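PDB 2EKL: D-3-phosphoglycerate dehydrogenase from Sulfolobus tokodaii, which probably catalyses the NAD-dependent oxidation of D-3-phosphoglycerate, as expected of a D-isomer specific 2-hydroxyacid dehydrogenase that binds NAD. Local coordinates for residues A[7-12]-A[30-35]; A[12-17]-A[49-54]; A[42-47]-A[67-72]. One frame throughout, in Å; residues are numbered along the deposited sequence.

Contact 1: residues A[7-12]-A[30-35]; sequences KALITD and DYMPEI
Ile10 and Tyr31 meet on one face of the sheet, the branch methyl CG2 of Ile10 lying at the edge of the tyrosine ring, 3.6 Å from Tyr31 CD1. With CG anti to the backbone N (chi1 -175°), the ring has this edge turned to the neighbouring strand, and Tyr31 CE1 lies 3.4 Å from Asp12 O. Pro33 CD sits over the centre of one ring face while Ile10 meets the edge, so a flat aromatic can serve both. On the other face of the sheet, Leu9 CD1 packs against Met32 SD at 3.8 Å; a thioether, flexible and weakly polar, fits this partly exposed margin.

Between the two layers of side chains, strands 7-10 and 28-31 run parallel as the two strands of a beta-alpha-beta unit whose crossover is helix 16-24. Asp30 N donates to Ala8 O (2.9 Å), Asp30 O accepts from Ile10 N (3.0 Å), and Met32 N closes the series on Ile10 O (2.9 Å).

Farther out, the type I turn from Met32 to Ile35 brings Ile35 CG2 to 3.8 Å from Thr11 CB. The tyrosine hydroxyl is held by Ile14 N, while Asp30 OD2 bonds to Tyr47 OH and Arg55 NH2 bridges Thr11 O and Ile35 O.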
# COMPACT_ATOMS: atom_id res chain seq x y z
N LYS A 7 -1.49 -14.64 -43.77
CA LYS A 7 -0.27 -15.01 -43.05
C LYS A 7 0.03 -14.03 -41.90
O LYS A 7 0.04 -12.82 -42.07
CB LYS A 7 0.89 -15.02 -44.04
CG LYS A 7 0.66 -16.00 -45.19
CD LYS A 7 1.97 -16.40 -45.87
CE LYS A 7 2.49 -15.34 -46.85
NZ LYS A 7 3.80 -15.73 -47.35
N ALA A 8 0.32 -14.57 -40.72
CA ALA A 8 0.65 -13.73 -39.57
C ALA A 8 2.04 -14.05 -39.03
O ALA A 8 2.43 -15.21 -38.92
CB ALA A 8 -0.39 -13.94 -38.46
N LEU A 9 2.78 -13.00 -38.69
CA LEU A 9 4.13 -13.15 -38.14
C LEU A 9 4.14 -12.64 -36.71
O LEU A 9 3.77 -11.50 -36.44
CB LEU A 9 5.15 -12.37 -38.97
CG LEU A 9 6.59 -12.37 -38.44
CD1 LEU A 9 7.19 -13.77 -38.56
CD2 LEU A 9 7.42 -11.38 -39.23
N ILE A 10 4.56 -13.50 -35.78
CA ILE A 10 4.65 -13.12 -34.38
C ILE A 10 6.15 -13.04 -34.12
O ILE A 10 6.86 -14.04 -34.22
CB ILE A 10 3.98 -14.16 -33.47
CG1 ILE A 10 2.50 -14.30 -33.87
CG2 ILE A 10 4.09 -13.74 -32.02
CD1 ILE A 10 1.72 -15.30 -33.05
N THR A 11 6.61 -11.85 -33.78
CA THR A 11 8.04 -11.60 -33.60
C THR A 11 8.59 -11.66 -32.19
O THR A 11 9.81 -11.66 -32.00
CB THR A 11 8.39 -10.23 -34.18
OG1 THR A 11 7.76 -9.21 -33.41
CG2 THR A 11 7.90 -10.13 -35.63
N ASP A 12 7.72 -11.71 -31.19
CA ASP A 12 8.15 -11.76 -29.80
C ASP A 12 7.43 -12.84 -29.02
O ASP A 12 6.36 -13.30 -29.41
CB ASP A 12 7.89 -10.41 -29.12
CG ASP A 12 8.68 -9.28 -29.75
OD1 ASP A 12 9.92 -9.37 -29.81
OD2 ASP A 12 8.05 -8.29 -30.19
N ASP A 30 3.46 -17.84 -38.25
CA ASP A 30 4.89 -18.08 -38.14
C ASP A 30 5.36 -17.43 -36.86
O ASP A 30 5.41 -16.20 -36.75
CB ASP A 30 5.64 -17.49 -39.34
CG ASP A 30 5.34 -18.22 -40.63
OD1 ASP A 30 4.95 -19.41 -40.56
OD2 ASP A 30 5.51 -17.63 -41.72
N TYR A 31 5.70 -18.26 -35.87
CA TYR A 31 6.15 -17.78 -34.57
C TYR A 31 7.67 -17.73 -34.49
O TYR A 31 8.33 -18.76 -34.35
CB TYR A 31 5.58 -18.69 -33.48
CG TYR A 31 5.86 -18.24 -32.07
CD1 TYR A 31 5.69 -16.91 -31.68
CD2 TYR A 31 6.23 -19.17 -31.09
CE1 TYR A 31 5.87 -16.51 -30.37
CE2 TYR A 31 6.41 -18.78 -29.77
CZ TYR A 31 6.23 -17.45 -29.41
OH TYR A 31 6.40 -17.07 -28.11
N MET A 32 8.22 -16.52 -34.59
CA MET A 32 9.66 -16.30 -34.54
C MET A 32 9.96 -15.30 -33.42
O MET A 32 10.34 -14.15 -33.68
CB MET A 32 10.13 -15.74 -35.89
CG MET A 32 9.70 -16.60 -37.08
SD MET A 32 10.24 -15.99 -38.69
CE MET A 32 11.90 -16.68 -38.76
N PRO A 33 9.80 -15.73 -32.16
CA PRO A 33 10.03 -14.90 -30.97
C PRO A 33 11.40 -14.24 -30.81
O PRO A 33 11.56 -13.35 -29.98
CB PRO A 33 9.69 -15.85 -29.82
CG PRO A 33 10.11 -17.17 -30.36
CD PRO A 33 9.55 -17.13 -31.77
N GLU A 34 12.39 -14.66 -31.59
CA GLU A 34 13.71 -14.06 -31.50
C GLU A 34 14.29 -13.66 -32.85
O GLU A 34 15.50 -13.55 -33.01
CB GLU A 34 14.68 -14.99 -30.75
CG GLU A 34 14.61 -16.45 -31.14
CD GLU A 34 15.43 -17.34 -30.21
OE1 GLU A 34 15.28 -17.20 -28.97
OE2 GLU A 34 16.22 -18.17 -30.70
N ILE A 35 13.40 -13.42 -33.82
CA ILE A 35 13.81 -13.02 -35.16
C ILE A 35 14.61 -11.72 -35.07
O ILE A 35 14.22 -10.78 -34.37
CB ILE A 35 12.58 -12.80 -36.08
CG1 ILE A 35 13.04 -12.44 -37.50
CG2 ILE A 35 11.69 -11.69 -35.52
CD1 ILE A 35 11.90 -12.25 -38.49

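Contact 2: residues A[12-17]-A[49-54]; sequences DPIDEI and IIVVRS
The backbones of Asp12 and Val52 come nearest here, their CA atoms 5.6 Å apart, where the loop leaving strand 7-10 passes the C-terminal end of strand 49-52. The two segments then part, residues 13-15 leading off to helix 16-24. One direct hydrogen bond joins them: Arg53 N donates to Asp12 OD2 at 2.8 Å and 177°, almost perfectly straight. The carboxylate oxygen is met on its anti side, the donor 20° out of the carboxylate plane. Asp12 N, by contrast, is buried here with no partner in the model.

Aspartate suits this place because its short side chain, with CG beside the backbone N (chi1 -63°), carries an acceptor to a backbone amide just past the strand end, and its other oxygen, OD1, forms a salt bridge with Arg55. Loops at the C-terminal ends of parallel strands are where alpha/beta folds commonly place their working residues, and here the side chain of Arg53 lies about 10 Å from that of the NAD-binding Ala286. Were Asp12 an alanine, Arg53 N would probably lose its acceptor and Arg55 its carboxylate mate, leaving the loop after Val52 less firmly held.

Around this bond the packing is largely aliphatic. Arg53 CB lies 3.8 Å from Asp12 CB, and the arginine chain, bent at chi2 and chi3, runs antiparallel to the Ile14 side chain, with Arg53 CG 4.0 Å from Ile14 CG2. A long side chain can thus offer methylenes to a partly exposed isoleucine. The CG1 branch of Ile14 ends with CD1 4.0 Å from Val51 CG1, the two side chains crossing at about a right angle. Farther along the loop, Asp15 is the N-cap of helix 16-24: its OD1 accepts from Ile17 N at 2.8 Å through the anti lone pair.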
# COMPACT_ATOMS: atom_id res chain seq x y z
N ASP A 12 7.72 -11.71 -31.19
CA ASP A 12 8.15 -11.76 -29.80
C ASP A 12 7.43 -12.84 -29.02
O ASP A 12 6.36 -13.30 -29.41
CB ASP A 12 7.89 -10.41 -29.12
CG ASP A 12 8.68 -9.28 -29.75
OD1 ASP A 12 9.92 -9.37 -29.81
OD2 ASP A 12 8.05 -8.29 -30.19
N PRO A 13 8.02 -13.28 -27.90
CA PRO A 13 7.40 -14.32 -27.07
C PRO A 13 6.08 -13.76 -26.52
O PRO A 13 6.08 -12.77 -25.81
CB PRO A 13 8.42 -14.54 -25.96
CG PRO A 13 9.73 -14.19 -26.62
CD PRO A 13 9.38 -12.95 -27.41
N ILE A 14 4.97 -14.40 -26.86
CA ILE A 14 3.68 -13.91 -26.38
C ILE A 14 2.81 -15.02 -25.78
O ILE A 14 3.13 -16.20 -25.90
CB ILE A 14 2.87 -13.23 -27.50
CG1 ILE A 14 2.59 -14.23 -28.62
CG2 ILE A 14 3.62 -12.02 -28.03
CD1 ILE A 14 1.60 -13.73 -29.64
N ASP A 15 1.72 -14.61 -25.15
CA ASP A 15 0.79 -15.55 -24.53
C ASP A 15 0.28 -16.51 -25.59
O ASP A 15 -0.14 -16.09 -26.67
CB ASP A 15 -0.38 -14.79 -23.91
CG ASP A 15 -1.21 -15.65 -22.97
OD1 ASP A 15 -1.74 -16.69 -23.42
OD2 ASP A 15 -1.32 -15.29 -21.78
N GLU A 16 0.32 -17.80 -25.28
CA GLU A 16 -0.11 -18.83 -26.22
C GLU A 16 -1.58 -18.73 -26.63
O GLU A 16 -1.98 -19.28 -27.65
CB GLU A 16 0.17 -20.21 -25.64
CG GLU A 16 0.19 -21.33 -26.67
CD GLU A 16 1.29 -21.15 -27.70
OE1 GLU A 16 2.46 -21.00 -27.30
OE2 GLU A 16 0.98 -21.17 -28.91
N ILE A 17 -2.39 -18.03 -25.83
CA ILE A 17 -3.81 -17.90 -26.15
C ILE A 17 -4.02 -17.28 -27.53
O ILE A 17 -4.86 -17.76 -28.31
CB ILE A 17 -4.54 -17.04 -25.10
CG1 ILE A 17 -6.03 -16.93 -25.45
CG2 ILE A 17 -3.94 -15.65 -25.04
CD1 ILE A 17 -6.75 -18.27 -25.50
N ILE A 49 -0.47 -9.81 -41.35
CA ILE A 49 -0.55 -9.45 -39.94
C ILE A 49 0.78 -9.63 -39.23
O ILE A 49 1.50 -10.59 -39.48
CB ILE A 49 -1.58 -10.35 -39.20
CG1 ILE A 49 -2.95 -10.27 -39.88
CG2 ILE A 49 -1.66 -9.95 -37.73
CD1 ILE A 49 -3.94 -11.30 -39.38
N ILE A 50 1.11 -8.70 -38.34
CA ILE A 50 2.34 -8.80 -37.55
C ILE A 50 1.91 -8.61 -36.10
O ILE A 50 1.10 -7.73 -35.80
CB ILE A 50 3.39 -7.72 -37.93
CG1 ILE A 50 4.69 -7.97 -37.17
CG2 ILE A 50 2.86 -6.33 -37.62
CD1 ILE A 50 5.80 -7.00 -37.50
N VAL A 51 2.43 -9.44 -35.21
CA VAL A 51 2.11 -9.33 -33.79
C VAL A 51 3.41 -9.11 -33.04
O VAL A 51 4.35 -9.89 -33.18
CB VAL A 51 1.43 -10.62 -33.26
CG1 VAL A 51 1.00 -10.43 -31.82
CG2 VAL A 51 0.22 -10.95 -34.13
N VAL A 52 3.47 -8.04 -32.26
CA VAL A 52 4.70 -7.72 -31.55
C VAL A 52 4.45 -7.39 -30.08
O VAL A 52 3.30 -7.18 -29.67
CB VAL A 52 5.37 -6.53 -32.23
CG1 VAL A 52 5.50 -6.79 -33.73
CG2 VAL A 52 4.54 -5.27 -32.02
N ARG A 53 5.53 -7.48 -29.31
CA ARG A 53 5.23 -7.06 -27.99
C ARG A 53 5.97 -5.77 -27.80
O ARG A 53 5.51 -4.68 -28.13
CB ARG A 53 5.74 -8.11 -26.98
CG ARG A 53 4.61 -8.65 -26.10
CD ARG A 53 5.08 -9.06 -24.67
NE ARG A 53 6.45 -9.60 -24.66
CZ ARG A 53 7.00 -9.96 -23.49
NH1 ARG A 53 6.39 -9.70 -22.33
NH2 ARG A 53 8.07 -10.73 -23.52
N SER A 54 7.21 -5.93 -27.31
CA SER A 54 8.00 -4.73 -27.08
C SER A 54 9.64 -4.62 -27.67
O SER A 54 10.16 -3.65 -28.22
CB SER A 54 8.47 -4.23 -25.49
OG SER A 54 9.27 -3.08 -25.28

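Contact 3: residues A[42-47]-A[67-72]; sequences NIIGNY and KKLKII
Ile44 and Leu69 cross at about a right angle, joining residues 42-47, at the C-terminal end of helix 37-43, to the lead-in of strand 71-74, at the N-terminal ends of the strands of an alpha/beta domain with a five-stranded parallel sheet. Ile44 CD1 comes within 4.0 Å of Leu69 CD2. The isoleucine's CG1 stands anti to the backbone N (chi1 -174°), which carries its longer branch toward the leucine, and both side chains also touch Ile50 of strand 49-52, a buried setting that suits aliphatic residues.

Lys68 behaves differently. Its CB points at residues 42-47, and its methylenes run over Gly45 O, with Lys68 CD 3.4 Å away, while the chain bends at chi3. A lysine fits this partly exposed place because its methylenes can lie along a backbone carbonyl. Gly45 CA, bearing no side chain, lies 4.2 Å from Lys67 N, a direct approach between backbones. Nearby, Lys70 NZ bonds to Lys68 O and forms a salt bridge with Asp48.

The polar link between the two segments is a single water, which donates to Ile44 O and Tyr47 O, each at 2.7 Å, and accepts from Lys68 N at 2.8 Å.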
# COMPACT_ATOMS: atom_id res chain seq x y z
N ASN A 42 13.70 -8.69 -44.12
CA ASN A 42 13.78 -9.58 -45.27
C ASN A 42 12.49 -10.34 -45.55
O ASN A 42 12.21 -10.69 -46.70
CB ASN A 42 14.92 -10.60 -45.10
CG ASN A 42 16.29 -9.94 -45.06
OD1 ASN A 42 16.61 -9.11 -45.91
ND2 ASN A 42 17.11 -10.32 -44.09
N ILE A 43 11.69 -10.59 -44.52
CA ILE A 43 10.46 -11.36 -44.70
C ILE A 43 9.14 -10.67 -44.39
O ILE A 43 8.08 -11.23 -44.68
CB ILE A 43 10.51 -12.66 -43.88
CG1 ILE A 43 10.45 -12.34 -42.38
CG2 ILE A 43 11.77 -13.44 -44.20
CD1 ILE A 43 10.32 -13.56 -41.49
N ILE A 44 9.18 -9.48 -43.80
CA ILE A 44 7.93 -8.80 -43.44
C ILE A 44 6.98 -8.61 -44.62
O ILE A 44 5.76 -8.57 -44.45
CB ILE A 44 8.21 -7.43 -42.79
CG1 ILE A 44 6.90 -6.82 -42.29
CG2 ILE A 44 8.90 -6.49 -43.78
CD1 ILE A 44 6.15 -7.69 -41.30
N GLY A 45 7.53 -8.51 -45.82
CA GLY A 45 6.70 -8.31 -47.00
C GLY A 45 5.76 -9.45 -47.32
O GLY A 45 4.86 -9.29 -48.16
N ASN A 46 5.92 -10.60 -46.67
CA ASN A 46 5.07 -11.74 -46.93
C ASN A 46 3.88 -11.87 -45.99
O ASN A 46 3.11 -12.82 -46.10
CB ASN A 46 5.87 -13.05 -46.84
CG ASN A 46 7.20 -12.98 -47.56
OD1 ASN A 46 7.28 -12.51 -48.70
ND2 ASN A 46 8.25 -13.47 -46.91
N TYR A 47 3.71 -10.91 -45.08
CA TYR A 47 2.63 -11.03 -44.10
C TYR A 47 1.53 -9.98 -44.13
O TYR A 47 1.76 -8.81 -44.43
CB TYR A 47 3.24 -11.07 -42.70
CG TYR A 47 4.20 -12.23 -42.50
CD1 TYR A 47 3.73 -13.50 -42.17
CD2 TYR A 47 5.57 -12.05 -42.67
CE1 TYR A 47 4.61 -14.57 -42.01
CE2 TYR A 47 6.46 -13.11 -42.52
CZ TYR A 47 5.97 -14.37 -42.19
OH TYR A 47 6.85 -15.41 -42.05
N LYS A 67 4.68 -4.66 -47.52
CA LYS A 67 3.73 -4.29 -48.55
C LYS A 67 2.35 -4.94 -48.43
O LYS A 67 1.37 -4.43 -48.98
CB LYS A 67 4.32 -4.59 -49.93
CG LYS A 67 5.60 -3.84 -50.24
CD LYS A 67 6.12 -4.16 -51.64
CE LYS A 67 6.50 -5.62 -51.78
NZ LYS A 67 7.00 -5.95 -53.15
N LYS A 68 2.27 -6.06 -47.73
CA LYS A 68 0.99 -6.76 -47.57
C LYS A 68 0.35 -6.55 -46.20
O LYS A 68 -0.74 -7.05 -45.94
CB LYS A 68 1.17 -8.26 -47.81
CG LYS A 68 1.56 -8.62 -49.23
CD LYS A 68 1.76 -10.12 -49.39
CE LYS A 68 0.47 -10.88 -49.13
NZ LYS A 68 0.66 -12.35 -49.30
N LEU A 69 1.02 -5.81 -45.32
CA LEU A 69 0.51 -5.55 -43.98
C LEU A 69 -0.87 -4.90 -43.97
O LEU A 69 -1.09 -3.88 -44.62
CB LEU A 69 1.49 -4.68 -43.19
CG LEU A 69 2.74 -5.36 -42.63
CD1 LEU A 69 3.61 -4.32 -41.95
CD2 LEU A 69 2.35 -6.46 -41.65
N LYS A 70 -1.78 -5.49 -43.21
CA LYS A 70 -3.15 -4.99 -43.08
C LYS A 70 -3.49 -4.75 -41.61
O LYS A 70 -4.35 -3.93 -41.29
CB LYS A 70 -4.14 -5.99 -43.68
CG LYS A 70 -3.91 -6.26 -45.16
CD LYS A 70 -4.76 -7.42 -45.64
CE LYS A 70 -4.49 -7.73 -47.11
NZ LYS A 70 -3.07 -8.10 -47.35
N ILE A 71 -2.83 -5.48 -40.72
CA ILE A 71 -3.07 -5.35 -39.29
C ILE A 71 -1.76 -5.47 -38.51
O ILE A 71 -0.94 -6.34 -38.78
CB ILE A 71 -4.02 -6.45 -38.74
CG1 ILE A 71 -5.36 -6.40 -39.48
CG2 ILE A 71 -4.25 -6.24 -37.24
CD1 ILE A 71 -6.31 -7.52 -39.07
N ILE A 72 -1.59 -4.57 -37.54
CA ILE A 72 -0.42 -4.58 -36.67
C ILE A 72 -0.99 -4.77 -35.28
O ILE A 72 -1.83 -3.98 -34.83
CB ILE A 72 0.35 -3.24 -36.72
CG1 ILE A 72 1.03 -3.07 -38.07
CG2 ILE A 72 1.37 -3.20 -35.59
CD1 ILE A 72 1.72 -1.72 -38.24
O HOH W 1 3.66 -7.25 -45.56

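All three contacts hold the five-stranded parallel sheet, but at different levels. Contact 1 is the most extensive and the more buried, pairing strand 28-31, outermost in this sheet, with strand 7-10 through regular backbone bonds. Contacts 2 and 3 lie more at the surface. Contact 2 shares Asp12 with contact 1 and sits at the C-terminal strand ends nearer the cofactor, where a carboxylate replaces backbone pairing. Contact 3, farther from the chain's centre, joins its segments through water and methylenes. Strand 7-10 also pairs with strand 49-52 through Leu9 and Val51, linking contacts 1 and 2; Ile50 with Ile71 links contacts 2 and 3, and Tyr47 packing on Leu9 joins contacts 1 and 3.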